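Local coordinates for protein D-3-phosphoglycerate dehydrogenase (Sulfolobus tokodaii, PDB 2EKL) that probably oxidises D-3-phosphoglycerate with NAD as cofactor, at residues K167-D172 / K195-I200. Numbering follows the deposited sequence.
Sequences KVLAYD and KNSDVI. With NAD (nicotinamide-adenine-dinucleotide), chain B.
In the Rossmann-type NAD-binding domain, strand 167-171 meets the end of helix 190-196 through the side chain of Leu169, one methyl of which reaches Asn196 and Ser197. Leu169 CD1 lies 4.0 Å from Asn196 CB and 4.2 Å from Ser197 OG, a small van der Waals contact in which a methyl meets a CB and brushes a hydroxyl oxygen where the chain leaves the helix for strand 199-202. Leu169 carries its CG anti to the carbonyl carbon (chi1 -62°), and the extended second torsion sends CD1 out to the helix end. Asn196 ND2 and Ser197 OG are each hydrogen-bonded to a carbonyl of the helix's last turn, Glu192 O and Leu193 O. Strand 144-148 lies between the two strands in the sheet. Farther along, Tyr171 rests on Leu190 and Leu193 of the same helix and brings CE2 within 3.5 Å of adenine N1A of NAD. Asp172 then takes the adenosine ribose with both carboxylate oxygens: NAD O2B donates to Asp172 OD1 at 2.9 Å and NAD O3B to Asp172 OD2 at 2.5 Å, while Phe150 N and Leu174 N steady the carboxylate. An acidic residue just past the end of the second strand, holding the ribose diol, is typical of NAD-binding Rossmann folds.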
loop_
_atom_site.group_PDB
_atom_site.type_symbol
_atom_site.label_atom_id
_atom_site.label_comp_id
_atom_site.label_asym_id
_atom_site.label_seq_id
_atom_site.Cartn_x
_atom_site.Cartn_y
_atom_site.Cartn_z
ATOM N N LYS A 167 -7.618 4.938 -14.319
ATOM C CA LYS A 167 -7.529 4.753 -15.751
ATOM C C LYS A 167 -6.125 4.430 -16.061
ATOM O O LYS A 167 -5.210 5.146 -15.693
ATOM C CB LYS A 167 -7.892 6.047 -16.471
ATOM C CG LYS A 167 -9.338 6.418 -16.185
ATOM C CD LYS A 167 -9.993 7.482 -17.076
ATOM C CE LYS A 167 -11.354 7.865 -16.464
ATOM N NZ LYS A 167 -12.049 8.854 -17.287
ATOM N N VAL A 168 -5.907 3.308 -16.732
ATOM C CA VAL A 168 -4.549 2.867 -17.012
ATOM C C VAL A 168 -4.036 3.119 -18.422
ATOM O O VAL A 168 -4.658 2.716 -19.408
ATOM C CB VAL A 168 -4.404 1.356 -16.710
ATOM C CG1 VAL A 168 -2.956 0.923 -16.877
ATOM C CG2 VAL A 168 -4.908 1.056 -15.303
ATOM N N LEU A 169 -2.891 3.789 -18.497
ATOM C CA LEU A 169 -2.219 4.071 -19.759
ATOM C C LEU A 169 -0.894 3.334 -19.656
ATOM O O LEU A 169 -0.343 3.184 -18.564
ATOM C CB LEU A 169 -1.953 5.572 -19.928
ATOM C CG LEU A 169 -3.146 6.529 -19.986
ATOM C CD1 LEU A 169 -2.638 7.946 -20.217
ATOM C CD2 LEU A 169 -4.096 6.115 -21.110
ATOM N N ALA A 170 -0.372 2.864 -20.781
ATOM C CA ALA A 170 0.888 2.148 -20.736
ATOM C C ALA A 170 1.767 2.460 -21.931
ATOM O O ALA A 170 1.275 2.688 -23.035
ATOM C CB ALA A 170 0.631 0.644 -20.654
ATOM N N TYR A 171 3.071 2.493 -21.686
ATOM C CA TYR A 171 4.044 2.733 -22.739
ATOM C C TYR A 171 5.168 1.728 -22.609
ATOM O O TYR A 171 5.645 1.441 -21.507
ATOM C CB TYR A 171 4.650 4.139 -22.664
ATOM C CG TYR A 171 5.818 4.303 -23.622
ATOM C CD1 TYR A 171 5.620 4.285 -25.007
ATOM C CD2 TYR A 171 7.128 4.403 -23.150
ATOM C CE1 TYR A 171 6.699 4.354 -25.893
ATOM C CE2 TYR A 171 8.213 4.474 -24.031
ATOM C CZ TYR A 171 7.988 4.446 -25.400
ATOM O OH TYR A 171 9.056 4.484 -26.271
ATOM N N ASP A 172 5.582 1.185 -23.745
ATOM C CA ASP A 172 6.677 0.239 -23.775
ATOM C C ASP A 172 7.315 0.403 -25.147
ATOM O O ASP A 172 6.641 0.780 -26.105
ATOM C CB ASP A 172 6.160 -1.189 -23.585
ATOM C CG ASP A 172 7.260 -2.149 -23.175
ATOM O OD1 ASP A 172 8.197 -2.366 -23.972
ATOM O OD2 ASP A 172 7.191 -2.677 -22.045
ATOM N N LYS A 195 1.797 13.423 -20.389
ATOM C CA LYS A 195 0.874 14.553 -20.324
ATOM C C LYS A 195 -0.442 14.270 -19.598
ATOM O O LYS A 195 -1.080 15.192 -19.086
ATOM C CB LYS A 195 0.566 15.054 -21.740
ATOM C CG LYS A 195 1.794 15.513 -22.515
ATOM C CD LYS A 195 1.446 15.899 -23.944
ATOM C CE LYS A 195 0.474 17.064 -23.990
ATOM N NZ LYS A 195 1.061 18.298 -23.397
ATOM N N ASN A 196 -0.839 13.004 -19.527
ATOM C CA ASN A 196 -2.115 12.651 -18.909
ATOM C C ASN A 196 -2.104 11.834 -17.615
ATOM O O ASN A 196 -3.169 11.522 -17.082
ATOM C CB ASN A 196 -2.975 11.915 -19.944
ATOM C CG ASN A 196 -3.344 12.795 -21.124
ATOM O OD1 ASN A 196 -4.222 13.653 -21.022
ATOM N ND2 ASN A 196 -2.663 12.598 -22.247
ATOM N N SER A 197 -0.931 11.495 -17.095
ATOM C CA SER A 197 -0.881 10.675 -15.886
ATOM C C SER A 197 -0.754 11.428 -14.569
ATOM O O SER A 197 0.069 12.330 -14.430
ATOM C CB SER A 197 0.263 9.661 -15.990
ATOM O OG SER A 197 0.030 8.739 -17.044
ATOM N N ASP A 198 -1.578 11.037 -13.600
ATOM C CA ASP A 198 -1.543 11.645 -12.276
ATOM C C ASP A 198 -0.514 10.863 -11.466
ATOM O O ASP A 198 0.101 11.385 -10.538
ATOM C CB ASP A 198 -2.928 11.568 -11.636
ATOM C CG ASP A 198 -3.982 12.278 -12.467
ATOM O OD1 ASP A 198 -3.887 13.513 -12.614
ATOM O OD2 ASP A 198 -4.894 11.600 -12.989
ATOM N N VAL A 199 -0.335 9.600 -11.843
ATOM C CA VAL A 199 0.637 8.721 -11.206
ATOM C C VAL A 199 1.419 8.042 -12.323
ATOM O O VAL A 199 0.838 7.604 -13.318
ATOM C CB VAL A 199 -0.040 7.614 -10.360
ATOM C CG1 VAL A 199 1.023 6.686 -9.763
ATOM C CG2 VAL A 199 -0.878 8.236 -9.248
ATOM N N ILE A 200 2.734 7.970 -12.163
ATOM C CA ILE A 200 3.594 7.317 -13.145
ATOM C C ILE A 200 4.357 6.223 -12.410
ATOM O O ILE A 200 4.989 6.492 -11.389
ATOM C CB ILE A 200 4.605 8.307 -13.750
ATOM C CG1 ILE A 200 3.856 9.417 -14.491
ATOM C CG2 ILE A 200 5.548 7.575 -14.711
ATOM C CD1 ILE A 200 4.753 10.523 -15.000
HETATM P PA NAD B . 10.275 -7.353 -17.976
HETATM O O1A NAD B . 9.183 -8.340 -17.919
HETATM O O2A NAD B . 11.471 -7.713 -18.842
HETATM O O5B NAD B . 9.622 -5.966 -18.442
HETATM C C5B NAD B . 10.453 -4.831 -18.631
HETATM C C4B NAD B . 9.655 -3.946 -19.766
HETATM O O4B NAD B . 10.141 -2.594 -19.797
HETATM C C3B NAD B . 9.732 -4.652 -21.162
HETATM O O3B NAD B . 8.437 -4.838 -21.731
HETATM C C2B NAD B . 10.696 -3.739 -21.929
HETATM O O2B NAD B . 10.617 -3.732 -23.334
HETATM C C1B NAD B . 10.382 -2.464 -21.237
HETATM N N9A NAD B . 11.369 -1.370 -21.506
HETATM C C8A NAD B . 12.755 -1.394 -21.568
HETATM N N7A NAD B . 13.217 -0.152 -21.845
HETATM C C5A NAD B . 12.153 0.675 -21.961
HETATM C C6A NAD B . 11.968 2.087 -22.240
HETATM N N6A NAD B . 13.004 2.881 -22.454
HETATM N N1A NAD B . 10.645 2.642 -22.288
HETATM C C2A NAD B . 9.483 1.833 -22.066
HETATM N N3A NAD B . 9.658 0.456 -21.795
HETATM C C4A NAD B . 10.966 -0.098 -21.746
HETATM O O3 NAD B . 10.857 -7.109 -16.494
HETATM P PN NAD B . 10.114 -7.172 -15.063
HETATM O O1N NAD B . 8.720 -6.725 -15.203
HETATM O O2N NAD B . 10.307 -8.578 -14.604
HETATM O O5D NAD B . 11.073 -6.199 -14.277
HETATM C C5D NAD B . 10.916 -4.803 -14.415
HETATM C C4D NAD B . 11.950 -4.045 -13.610
HETATM O O4D NAD B . 11.808 -4.268 -12.219
HETATM C C3D NAD B . 13.441 -4.376 -13.912
HETATM O O3D NAD B . 14.236 -3.181 -13.955
HETATM C C2D NAD B . 13.809 -5.324 -12.829
HETATM O O2D NAD B . 15.206 -5.518 -12.724
HETATM C C1D NAD B . 13.073 -4.647 -11.706
HETATM N N1N NAD B . 12.817 -5.432 -10.465
HETATM C C2N NAD B . 13.073 -4.800 -9.208
HETATM C C3N NAD B . 12.835 -5.532 -8.007
HETATM C C7N NAD B . 13.092 -4.882 -6.701
HETATM O O7N NAD B . 13.559 -5.662 -5.712
HETATM N N7N NAD B . 12.895 -3.595 -6.453
HETATM C C4N NAD B . 12.330 -6.927 -8.123
HETATM C C5N NAD B . 12.076 -7.556 -9.406
HETATM C C6N NAD B . 12.326 -6.789 -10.589
#